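Local coordinates for Serine/threonine-protein kinase-like protein ACR4 (Arabidopsis thaliana, PDB 7A0J), which controls formative cell division in meristems as a membrane receptor kinase answering the CLE40 signal, and is represented here by its extracellular propeller domain, at residues Ser5-Ser10 / Cys283-Gly288; Cys19-Lys22 / Ser26-Val29; Gln47-Thr52 / Leu64-Tyr69. All coordinates share one frame; numbering follows the deposited sequence. Where two conformers were deposited one is given.

Interaction 1: Ser5-Ser10 / Cys283-Gly288; sequences SSIAIS and CGVLTG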
ATOM      1  N   SER A   5      -1.468   5.160   1.126  1.00 34.44           N
ATOM      2  CA  SER A   5      -0.615   5.873   2.110  1.00 35.35           C
ATOM      3  C   SER A   5      -0.200   7.236   1.544  1.00 34.92           C
ATOM      4  O   SER A   5      -0.432   7.475   0.343  1.00 33.91           O
ATOM      5  CB  SER A   5       0.573   5.018   2.473  1.00 35.42           C
ATOM      6  OG  SER A   5       1.437   5.688   3.379  1.00 37.09           O
ATOM      7  N   SER A   6       0.380   8.092   2.387  1.00 35.94           N
ATOM      8  CA  SER A   6       0.968   9.399   1.996  1.00 36.27           C
ATOM      9  C   SER A   6       2.304   9.164   1.280  1.00 35.02           C
ATOM     10  O   SER A   6       2.797  10.110   0.643  1.00 35.02           O
ATOM     11  CB  SER A   6       1.122  10.310   3.190  1.00 38.64           C
ATOM     12  OG  SER A   6       2.169   9.866   4.042  1.00 39.65           O
ATOM     13  N   ILE A   7       2.863   7.953   1.394  1.00 34.19           N
ATOM     14  CA  ILE A   7       4.106   7.510   0.694  1.00 33.17           C
ATOM     15  C   ILE A   7       3.853   6.139   0.053  1.00 32.09           C
ATOM     16  O   ILE A   7       3.052   5.363   0.604  1.00 32.39           O
ATOM     17  CB  ILE A   7       5.306   7.497   1.664  1.00 34.47           C
ATOM     18  CG1 ILE A   7       5.083   6.553   2.851  1.00 35.53           C
ATOM     19  CG2 ILE A   7       5.625   8.913   2.122  1.00 35.88           C
ATOM     20  CD1 ILE A   7       6.310   6.330   3.705  1.00 36.89           C
ATOM     21  N   ALA A   8       4.508   5.864  -1.077  1.00 30.98           N
ATOM     22  CA  ALA A   8       4.342   4.625  -1.873  1.00 30.17           C
ATOM     23  C   ALA A   8       5.621   4.351  -2.671  1.00 29.83           C
ATOM     24  O   ALA A   8       6.397   5.302  -2.902  1.00 29.58           O
ATOM     25  CB  ALA A   8       3.141   4.751  -2.780  1.00 29.48           C
ATOM     26  N   ILE A   9       5.820   3.093  -3.067  1.00 29.98           N
ATOM     27  CA  ILE A   9       7.034   2.618  -3.793  1.00 30.48           C
ATOM     28  C   ILE A   9       6.612   1.843  -5.044  1.00 30.37           C
ATOM     29  O   ILE A   9       5.711   0.981  -4.943  1.00 30.29           O
ATOM     30  CB  ILE A   9       7.928   1.766  -2.871  1.00 31.93           C
ATOM     31  CG1 ILE A   9       8.635   2.633  -1.824  1.00 32.67           C
ATOM     32  CG2 ILE A   9       8.919   0.938  -3.682  1.00 32.65           C
ATOM     33  CD1 ILE A   9       9.455   1.853  -0.821  1.00 34.16           C
ATOM     34  N   SER A  10       7.249   2.165  -6.172  1.00 30.21           N
ATOM     35  CA  SER A  10       7.192   1.380  -7.432  0.59 30.68           C
ATOM     36  C   SER A  10       8.506   0.610  -7.596  1.00 31.96           C
ATOM     37  O   SER A  10       9.538   1.105  -7.097  1.00 31.89           O
ATOM     38  CB  SER A  10       6.913   2.269  -8.613  0.59 30.04           C
ATOM     39  OG  SER A  10       5.639   2.882  -8.486  0.59 29.30           O
ATOM     40  N   CYS A 283      11.630   2.015   2.231  1.00 42.19           N
ATOM     41  CA  CYS A 283      11.975   3.444   2.441  1.00 43.14           C
ATOM     42  C   CYS A 283      11.221   3.968   3.667  1.00 43.52           C
ATOM     43  O   CYS A 283      10.048   3.594   3.844  1.00 42.98           O
ATOM     44  CB  CYS A 283      11.644   4.278   1.209  1.00 43.26           C
ATOM     45  SG  CYS A 283      12.506   3.715  -0.281  1.00 44.09           S
ATOM     46  N   GLY A 284      11.895   4.781   4.486  1.00 45.10           N
ATOM     47  CA  GLY A 284      11.307   5.487   5.638  1.00 46.22           C
ATOM     48  C   GLY A 284      11.463   6.989   5.489  1.00 47.97           C
ATOM     49  O   GLY A 284      12.430   7.416   4.829  1.00 48.60           O
ATOM     50  N   VAL A 285      10.542   7.759   6.076  1.00 49.64           N
ATOM     51  CA  VAL A 285      10.561   9.253   6.075  1.00 52.59           C
ATOM     52  C   VAL A 285      10.782   9.739   7.513  1.00 54.94           C
ATOM     53  O   VAL A 285      10.090   9.238   8.421  1.00 54.79           O
ATOM     54  CB  VAL A 285       9.282   9.848   5.449  1.00 53.59           C
ATOM     55  CG1 VAL A 285       9.293   9.715   3.934  1.00 52.90           C
ATOM     56  CG2 VAL A 285       8.006   9.247   6.023  1.00 53.18           C
ATOM     57  N   LEU A 286      11.737  10.657   7.701  1.00 57.59           N
ATOM     58  CA  LEU A 286      12.052  11.312   9.001  1.00 60.72           C
ATOM     59  C   LEU A 286      11.235  12.601   9.117  1.00 64.10           C
ATOM     60  O   LEU A 286      10.603  12.808  10.171  1.00 65.89           O
ATOM     61  CB  LEU A 286      13.552  11.623   9.075  1.00 61.99           C
ATOM     62  CG  LEU A 286      14.469  10.431   9.349  1.00 60.60           C
ATOM     63  CD1 LEU A 286      14.699   9.614   8.087  1.00 58.38           C
ATOM     64  CD2 LEU A 286      15.796  10.900   9.923  1.00 62.99           C
ATOM     65  N   THR A 287      11.268  13.430   8.069  1.00 65.77           N
ATOM     66  CA  THR A 287      10.618  14.766   8.009  1.00 69.98           C
ATOM     67  C   THR A 287      10.228  15.082   6.560  1.00 70.26           C
ATOM     68  O   THR A 287      10.528  14.257   5.673  1.00 67.38           O
ATOM     69  CB  THR A 287      11.537  15.839   8.611  1.00 73.66           C
ATOM     70  OG1 THR A 287      10.905  17.110   8.458  1.00 78.25           O
ATOM     71  CG2 THR A 287      12.910  15.870   7.975  1.00 73.23           C
ATOM     72  N   GLY A 288       9.589  16.236   6.342  1.00 74.46           N
ATOM     73  CA  GLY A 288       9.135  16.712   5.021  1.00 75.87           C
ATOM     74  C   GLY A 288      10.036  17.798   4.457  1.00 79.35           C
ATOM     75  O   GLY A 288       9.524  18.652   3.703  1.00 83.22           O
TER

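Interaction 2: Cys19-Lys22 / Ser26-Val29; sequences CGLK and SHLV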
ATOM      1  N   CYS A  19       7.411   7.719  -4.119  1.00 33.03           N
ATOM      2  CA  CYS A  19       6.554   8.926  -4.253  1.00 33.33           C
ATOM      3  C   CYS A  19       5.895   9.222  -2.903  1.00 33.78           C
ATOM      4  O   CYS A  19       5.520   8.263  -2.201  1.00 33.70           O
ATOM      5  CB  CYS A  19       5.502   8.753  -5.342  1.00 32.49           C
ATOM      6  SG  CYS A  19       6.211   8.398  -6.971  1.00 32.52           S
ATOM      7  N   GLY A  20       5.788  10.505  -2.558  1.00 34.65           N
ATOM      8  CA  GLY A  20       5.152  10.983  -1.318  1.00 36.18           C
ATOM      9  C   GLY A  20       4.356  12.249  -1.562  1.00 37.27           C
ATOM     10  O   GLY A  20       4.688  12.981  -2.515  1.00 36.78           O
ATOM     11  N   LEU A  21       3.333  12.492  -0.743  1.00 38.71           N
ATOM     12  CA  LEU A  21       2.581  13.773  -0.722  1.00 41.16           C
ATOM     13  C   LEU A  21       3.470  14.824  -0.048  1.00 44.04           C
ATOM     14  O   LEU A  21       4.105  14.484   0.973  1.00 44.75           O
ATOM     15  CB  LEU A  21       1.256  13.582   0.027  1.00 42.03           C
ATOM     16  CG  LEU A  21       0.342  12.479  -0.510  1.00 40.51           C
ATOM     17  CD1 LEU A  21      -0.945  12.402   0.294  1.00 41.97           C
ATOM     18  CD2 LEU A  21       0.033  12.685  -1.985  1.00 39.59           C
ATOM     19  N   LYS A  22       3.537  16.037  -0.609  1.00 46.31           N
ATOM     20  CA  LYS A  22       4.366  17.154  -0.073  1.00 49.61           C
ATOM     21  C   LYS A  22       3.877  17.498   1.338  1.00 52.61           C
ATOM     22  O   LYS A  22       2.664  17.358   1.596  1.00 52.78           O
ATOM     23  CB  LYS A  22       4.312  18.372  -1.001  1.00 51.22           C
ATOM     24  CG  LYS A  22       4.953  18.168  -2.367  1.00 49.68           C
ATOM     25  CD  LYS A  22       4.939  19.400  -3.247  1.00 51.57           C
ATOM     26  CE  LYS A  22       6.099  20.336  -2.989  1.00 54.44           C
ATOM     27  NZ  LYS A  22       6.139  21.441  -3.976  1.00 56.39           N
ATOM     28  N   SER A  26      -0.149  20.730   0.338  1.00 57.24           N
ATOM     29  CA  SER A  26      -0.661  21.029  -1.027  1.00 55.80           C
ATOM     30  C   SER A  26      -1.354  19.795  -1.618  1.00 52.02           C
ATOM     31  O   SER A  26      -2.180  19.971  -2.532  1.00 51.77           O
ATOM     32  CB  SER A  26       0.456  21.505  -1.922  1.00 55.45           C
ATOM     33  OG  SER A  26       1.473  20.519  -2.032  1.00 52.35           O
ATOM     34  N   HIS A  27      -1.006  18.598  -1.128  1.00 49.25           N
ATOM     35  CA  HIS A  27      -1.479  17.276  -1.624  1.00 45.88           C
ATOM     36  C   HIS A  27      -0.914  17.015  -3.027  1.00 43.23           C
ATOM     37  O   HIS A  27      -1.462  16.149  -3.735  1.00 40.94           O
ATOM     38  CB  HIS A  27      -3.012  17.187  -1.554  1.00 46.91           C
ATOM     39  CG  HIS A  27      -3.531  17.071  -0.159  1.00 48.77           C
ATOM     40  ND1 HIS A  27      -3.512  15.876   0.539  1.00 47.48           N
ATOM     41  CD2 HIS A  27      -4.072  17.988   0.671  1.00 51.91           C
ATOM     42  CE1 HIS A  27      -4.025  16.064   1.737  1.00 49.76           C
ATOM     43  NE2 HIS A  27      -4.376  17.351   1.844  1.00 52.56           N
ATOM     44  N   LEU A  28       0.160  17.719  -3.398  1.00 43.35           N
ATOM     45  CA  LEU A  28       0.951  17.454  -4.630  1.00 41.58           C
ATOM     46  C   LEU A  28       1.893  16.283  -4.343  1.00 39.53           C
ATOM     47  O   LEU A  28       2.241  16.081  -3.163  1.00 40.20           O
ATOM     48  CB  LEU A  28       1.727  18.715  -5.024  1.00 43.43           C
ATOM     49  CG  LEU A  28       0.876  19.946  -5.336  1.00 45.98           C
ATOM     50  CD1 LEU A  28       1.752  21.172  -5.543  1.00 48.45           C
ATOM     51  CD2 LEU A  28      -0.008  19.709  -6.551  1.00 44.98           C
ATOM     52  N   VAL A  29       2.275  15.534  -5.378  1.00 37.73           N
ATOM     53  CA  VAL A  29       3.155  14.335  -5.254  1.00 36.18           C
ATOM     54  C   VAL A  29       4.551  14.697  -5.771  1.00 36.49           C
ATOM     55  O   VAL A  29       4.646  15.414  -6.786  1.00 37.02           O
ATOM     56  CB  VAL A  29       2.568  13.103  -5.977  1.00 34.55           C
ATOM     57  CG1 VAL A  29       2.225  13.381  -7.433  1.00 34.53           C
ATOM     58  CG2 VAL A  29       3.489  11.896  -5.867  1.00 33.40           C
TER
HETATM   59  O   HOH W   1       0.086  17.303   1.257  1.00 53.42           O

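Interaction 3: Gln47-Thr52 / Leu64-Tyr69; sequences QFIGLT and LSHQPY. With EDO (1,2-ethanediol), chain G.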
ATOM      1  N   GLN A  47      -3.657  16.998  -7.486  1.00 43.33           N
ATOM      2  CA  GLN A  47      -3.631  16.765  -6.019  1.00 43.33           C
ATOM      3  C   GLN A  47      -4.145  15.350  -5.729  1.00 41.41           C
ATOM      4  O   GLN A  47      -5.058  14.889  -6.445  1.00 40.65           O
ATOM      5  CB  GLN A  47      -4.444  17.839  -5.298  1.00 46.55           C
ATOM      6  CG  GLN A  47      -3.824  19.225  -5.408  1.00 48.86           C
ATOM      7  CD  GLN A  47      -4.780  20.322  -5.014  1.00 52.37           C
ATOM      8  OE1 GLN A  47      -4.569  21.033  -4.034  1.00 54.73           O
ATOM      9  NE2 GLN A  47      -5.849  20.466  -5.780  1.00 53.37           N
ATOM     10  N   PHE A  48      -3.552  14.692  -4.730  1.00 40.30           N
ATOM     11  CA  PHE A  48      -3.854  13.299  -4.314  1.00 38.90           C
ATOM     12  C   PHE A  48      -4.068  13.254  -2.799  1.00 40.09           C
ATOM     13  O   PHE A  48      -3.453  14.059  -2.075  1.00 41.46           O
ATOM     14  CB  PHE A  48      -2.720  12.359  -4.728  1.00 36.79           C
ATOM     15  CG  PHE A  48      -2.500  12.262  -6.216  1.00 35.80           C
ATOM     16  CD1 PHE A  48      -1.645  13.139  -6.866  1.00 35.87           C
ATOM     17  CD2 PHE A  48      -3.152  11.296  -6.966  1.00 35.06           C
ATOM     18  CE1 PHE A  48      -1.444  13.047  -8.234  1.00 35.41           C
ATOM     19  CE2 PHE A  48      -2.949  11.205  -8.335  1.00 34.67           C
ATOM     20  CZ  PHE A  48      -2.097  12.082  -8.967  1.00 34.82           C
ATOM     21  N   ILE A  49      -4.912  12.327  -2.341  1.00 40.05           N
ATOM     22  CA  ILE A  49      -5.174  12.080  -0.891  1.00 41.30           C
ATOM     23  C   ILE A  49      -4.495  10.772  -0.464  1.00 39.28           C
ATOM     24  O   ILE A  49      -4.412  10.533   0.750  1.00 40.22           O
ATOM     25  CB  ILE A  49      -6.686  12.110  -0.578  1.00 43.55           C
ATOM     26  CG1 ILE A  49      -7.504  11.156  -1.456  1.00 42.92           C
ATOM     27  CG2 ILE A  49      -7.206  13.536  -0.671  1.00 45.88           C
ATOM     28  CD1 ILE A  49      -9.000  11.255  -1.237  1.00 45.15           C
ATOM     29  N   GLY A  50      -3.982   9.984  -1.415  1.00 37.11           N
ATOM     30  CA  GLY A  50      -3.269   8.723  -1.135  1.00 35.66           C
ATOM     31  C   GLY A  50      -2.509   8.212  -2.346  1.00 33.87           C
ATOM     32  O   GLY A  50      -2.886   8.575  -3.478  1.00 33.42           O
ATOM     33  N   LEU A  51      -1.474   7.401  -2.111  1.00 32.95           N
ATOM     34  CA  LEU A  51      -0.601   6.808  -3.161  1.00 31.80           C
ATOM     35  C   LEU A  51      -0.440   5.305  -2.909  1.00 31.45           C
ATOM     36  O   LEU A  51      -0.504   4.883  -1.735  1.00 31.84           O
ATOM     37  CB  LEU A  51       0.760   7.509  -3.142  1.00 31.78           C
ATOM     38  CG  LEU A  51       0.746   9.007  -3.449  1.00 32.65           C
ATOM     39  CD1 LEU A  51       2.077   9.645  -3.076  1.00 33.25           C
ATOM     40  CD2 LEU A  51       0.425   9.261  -4.913  1.00 32.10           C
ATOM     41  N   THR A  52      -0.234   4.537  -3.983  1.00 30.68           N
ATOM     42  CA  THR A  52       0.058   3.079  -3.960  1.00 30.77           C
ATOM     43  C   THR A  52       0.786   2.711  -5.258  1.00 30.52           C
ATOM     44  O   THR A  52       0.334   3.153  -6.332  1.00 30.45           O
ATOM     45  CB  THR A  52      -1.225   2.268  -3.732  1.00 31.75           C
ATOM     46  OG1 THR A  52      -0.869   0.891  -3.616  1.00 32.48           O
ATOM     47  CG2 THR A  52      -2.251   2.443  -4.830  1.00 31.85           C
ATOM     48  N   LEU A  64      -9.886  15.694  -6.005  1.00 48.51           N
ATOM     49  CA  LEU A  64     -11.104  16.380  -6.519  1.00 51.11           C
ATOM     50  C   LEU A  64     -12.097  15.354  -7.081  1.00 50.61           C
ATOM     51  O   LEU A  64     -13.250  15.344  -6.612  1.00 52.96           O
ATOM     52  CB  LEU A  64     -10.696  17.409  -7.578  1.00 51.91           C
ATOM     53  CG  LEU A  64      -9.758  18.517  -7.094  1.00 52.87           C
ATOM     54  CD1 LEU A  64      -9.413  19.472  -8.226  1.00 53.98           C
ATOM     55  CD2 LEU A  64     -10.366  19.280  -5.925  1.00 55.97           C
ATOM     56  N   SER A  65     -11.668  14.524  -8.035  1.00 48.10           N
ATOM     57  CA  SER A  65     -12.533  13.569  -8.781  1.00 47.98           C
ATOM     58  C   SER A  65     -12.739  12.271  -7.984  1.00 46.87           C
ATOM     59  O   SER A  65     -13.721  11.562  -8.274  1.00 48.19           O
ATOM     60  CB  SER A  65     -11.966  13.281 -10.143  1.00 46.59           C
ATOM     61  OG  SER A  65     -10.774  12.518 -10.044  1.00 43.90           O
ATOM     62  N   HIS A  66     -11.846  11.967  -7.036  1.00 44.92           N
ATOM     63  CA  HIS A  66     -11.873  10.742  -6.188  1.00 44.05           C
ATOM     64  C   HIS A  66     -11.782   9.490  -7.072  1.00 42.57           C
ATOM     65  O   HIS A  66     -12.395   8.465  -6.716  1.00 42.87           O
ATOM     66  CB  HIS A  66     -13.114  10.737  -5.279  1.00 46.51           C
ATOM     67  CG  HIS A  66     -13.140  11.852  -4.288  1.00 48.11           C
ATOM     68  ND1 HIS A  66     -14.291  12.563  -4.005  1.00 51.53           N
ATOM     69  CD2 HIS A  66     -12.169  12.381  -3.514  1.00 47.47           C
ATOM     70  CE1 HIS A  66     -14.027  13.480  -3.096  1.00 52.67           C
ATOM     71  NE2 HIS A  66     -12.730  13.390  -2.780  1.00 50.35           N
ATOM     72  N   GLN A  67     -11.032   9.573  -8.177  1.00 40.99           N
ATOM     73  CA  GLN A  67     -10.799   8.446  -9.120  1.00 39.95           C
ATOM     74  C   GLN A  67      -9.337   8.020  -9.025  1.00 37.67           C
ATOM     75  O   GLN A  67      -8.467   8.844  -8.748  1.00 36.83           O
ATOM     76  CB  GLN A  67     -11.169   8.853 -10.547  1.00 40.62           C
ATOM     77  CG  GLN A  67     -12.650   9.156 -10.721  1.00 43.18           C
ATOM     78  CD  GLN A  67     -13.061   9.310 -12.165  1.00 44.28           C
ATOM     79  OE1 GLN A  67     -12.283   9.738 -13.016  1.00 43.22           O
ATOM     80  NE2 GLN A  67     -14.307   8.965 -12.450  1.00 46.26           N
ATOM     81  N   PRO A  68      -9.022   6.724  -9.244  1.00 37.08           N
ATOM     82  CA  PRO A  68      -7.633   6.290  -9.365  1.00 35.46           C
ATOM     83  C   PRO A  68      -6.978   6.937 -10.595  1.00 35.07           C
ATOM     84  O   PRO A  68      -7.651   7.118 -11.594  1.00 36.14           O
ATOM     85  CB  PRO A  68      -7.695   4.760  -9.494  1.00 35.76           C
ATOM     86  CG  PRO A  68      -9.138   4.442  -9.847  1.00 37.77           C
ATOM     87  CD  PRO A  68      -9.976   5.614  -9.381  1.00 38.53           C
ATOM     88  N   TYR A  69      -5.698   7.298 -10.475  1.00 33.92           N
ATOM     89  CA  TYR A  69      -4.867   7.880 -11.561  1.00 33.72           C
ATOM     90  C   TYR A  69      -3.445   7.326 -11.444  1.00 32.62           C
ATOM     91  O   TYR A  69      -2.768   7.621 -10.436  1.00 31.86           O
ATOM     92  CB  TYR A  69      -4.870   9.408 -11.493  1.00 34.23           C
ATOM     93  CG  TYR A  69      -4.209  10.083 -12.668  1.00 34.40           C
ATOM     94  CD1 TYR A  69      -4.921  10.357 -13.826  1.00 35.90           C
ATOM     95  CD2 TYR A  69      -2.870  10.441 -12.633  1.00 33.63           C
ATOM     96  CE1 TYR A  69      -4.324  10.974 -14.915  1.00 36.22           C
ATOM     97  CE2 TYR A  69      -2.258  11.061 -13.712  1.00 34.09           C
ATOM     98  CZ  TYR A  69      -2.988  11.329 -14.857  1.00 35.27           C
ATOM     99  OH  TYR A  69      -2.403  11.942 -15.926  1.00 36.35           O
TER
HETATM  100  C1  EDO G 401       0.010  14.748 -16.616  1.00 57.36           C
HETATM  101  O1  EDO G 401      -1.321  15.012 -16.228  1.00 58.24           O
HETATM  102  C2  EDO G 401       0.690  13.764 -15.739  1.00 56.98           C
HETATM  103  O2  EDO G 401       0.073  12.490 -15.726  1.00 55.75           O
HETATM  104  O   HOH W   2      -7.185  16.216  -7.821  1.00 40.60           O

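Interaction 1: Ser5-Ser10 / Cys283-Gly288
Ile9 meets Cys283, and Ile7 meets Val285, where the sheets of repeat 1 (strand 7-10) and repeat 7 (strand 281-285) meet in this seven-repeat beta-propeller. The strand 7-10 is an edge strand of the sheet that also holds 17-21 and 29-33. The contact therefore lies where the ring of repeats closes. The two strands run in roughly opposite directions, but they are too far apart to share a sheet, with the CA atoms of Ile9 and Cys283 8.0 Å from each other. No hydrogen bond crosses, so side chains alone join them.

The tight part is buried. Ile9 turns CG1 away from its own carbonyl carbon (chi1 -72°) and then extends it. This sends CD1 against the side chain of Cys283, 3.8 Å from its CB and nearer still to the sulfur. The sulfur is held in a disulfide with Cys295, a bond that probably fixes its position against the methyl group. Phe18 of the neighbouring strand touches Ile7, Cys283 and Val285, and Ala276 lies against Ile9.

Toward Val285 the contact is looser. Ile7 and Val285 point at each other tip to tip, with Ile7 CD1 4.1 Å from Val285 CG2. Val285 is partly exposed. Beyond it the chain leaves the interface: Leu286, Thr287 and Gly288 are exposed, and Gly288 is poorly ordered. Within 5-10, Ile7 N makes a weak hydrogen bond to Ser5 OG. The closest approach of all is Ile9 CD1 to Cys283 SG, at 3.6 Å.

Interaction 2: Cys19-Lys22 / Ser26-Val29
Lys22 crosses Leu28 obliquely at the end of the strand 17-21, and its aliphatic part does the touching. CG is anti to the lysine's own carbonyl carbon (chi1 -66°), and the chain bends at chi3. This lays CD against Leu28 CB at 3.7 Å. The same CD and the lysine CB lie beside Ser26 OG. That hydroxyl has Asp24 as its main partner and receives only a weak bond from Leu28 N.

Below this crossing the backbones pair. Lys22 N gives a hydrogen bond of 2.9 Å to Leu28 O. Next to this bond, Leu21 and Val29 form an antiparallel non-hydrogen-bonded pair. Their side chains leave the sheet on the same face, where Phe48 and Leu51 of the next sheet pack on both. Val29 places CG2 anti to its backbone N, which turns this methyl toward the start of 19-22, 3.8 Å from Cys19 CB. The Val29 CA also makes a CA-H...O contact with Gly20 O, at 3.4 Å.

His27 has the left-handed backbone conformation, and its CB points away from the strand. Leu21 CD1 approaches the imidazole obliquely, 4.3 Å from ND1. That nitrogen makes a weak hydrogen bond to Phe48 O. A water bridges the mouth of the loop, giving a bond of 2.6 Å to Lys22 O and taking one from His27 N.

Together these contacts form the closing end of a beta-hairpin within a propeller blade, whose two strands are also tied by the Cys19-Cys31 disulfide.

Interaction 3: Gln47-Thr52 / Leu64-Tyr69
The backbones of Gln47 and Leu64 are the nearest of the two segments, CA atoms 7.5 Å apart, in a three-stranded antiparallel propeller blade. The strands 48-53 and 68-72 are its two edges, and 57-62 runs between them. No direct hydrogen bond joins the two segments. A water links them instead, giving to Gln47 O at 2.9 Å and accepting from Leu64 N at 3.3 Å. The chain turns a corner at Ile49, which points toward the loop 64-67.

Ile49 and His66 cross at about a right angle, and Ile49 CD1 lies 4.1 Å from His66 CD2. Glu90 holds His66 ND1, which helps fix the ring. The carbonyl O of Leu64 sits over the centre of one imidazole face.

Deeper in, the side chains of Phe48 and Tyr69 meet at a slant. Tyr69 sets CG anti to its backbone N (chi1 -172°), which brings CD2 to the edge of the Phe48 ring, 4.1 Å from CZ. Replacing Tyr69 by alanine removes the ring, which is likely to open a gap beside Phe48 CZ and to leave the bound ethanediol without its phenol partner. This ethanediol, probably from the crystallisation liquor, lies at the tyrosine edge, where O2 and Tyr69 OH share a hydrogen bond of 2.5 Å.

Interactions 1 and 2 share a sheet. Strand 7-10 of interaction 1 lies beside strand 17-21 of interaction 2, with probable hydrogen bonds from Leu21 N to Ser6 O and from Ala8 N to Cys19 O, both 2.8 Å. Their centres are about 10 Å apart. Interaction 3 belongs to the next sheet, about 11 Å from interaction 2 between centres. Phe48 N reaches His27 O at 2.7 Å, joining these two. Leu51 N likewise meets Ser5 O at 2.7 Å, although the centres of interactions 1 and 3 are about 16 Å apart. Along the chain, interactions 2 and 3 follow each other inside the loop closed by interaction 1. The kinase domain lies outside this extracellular piece.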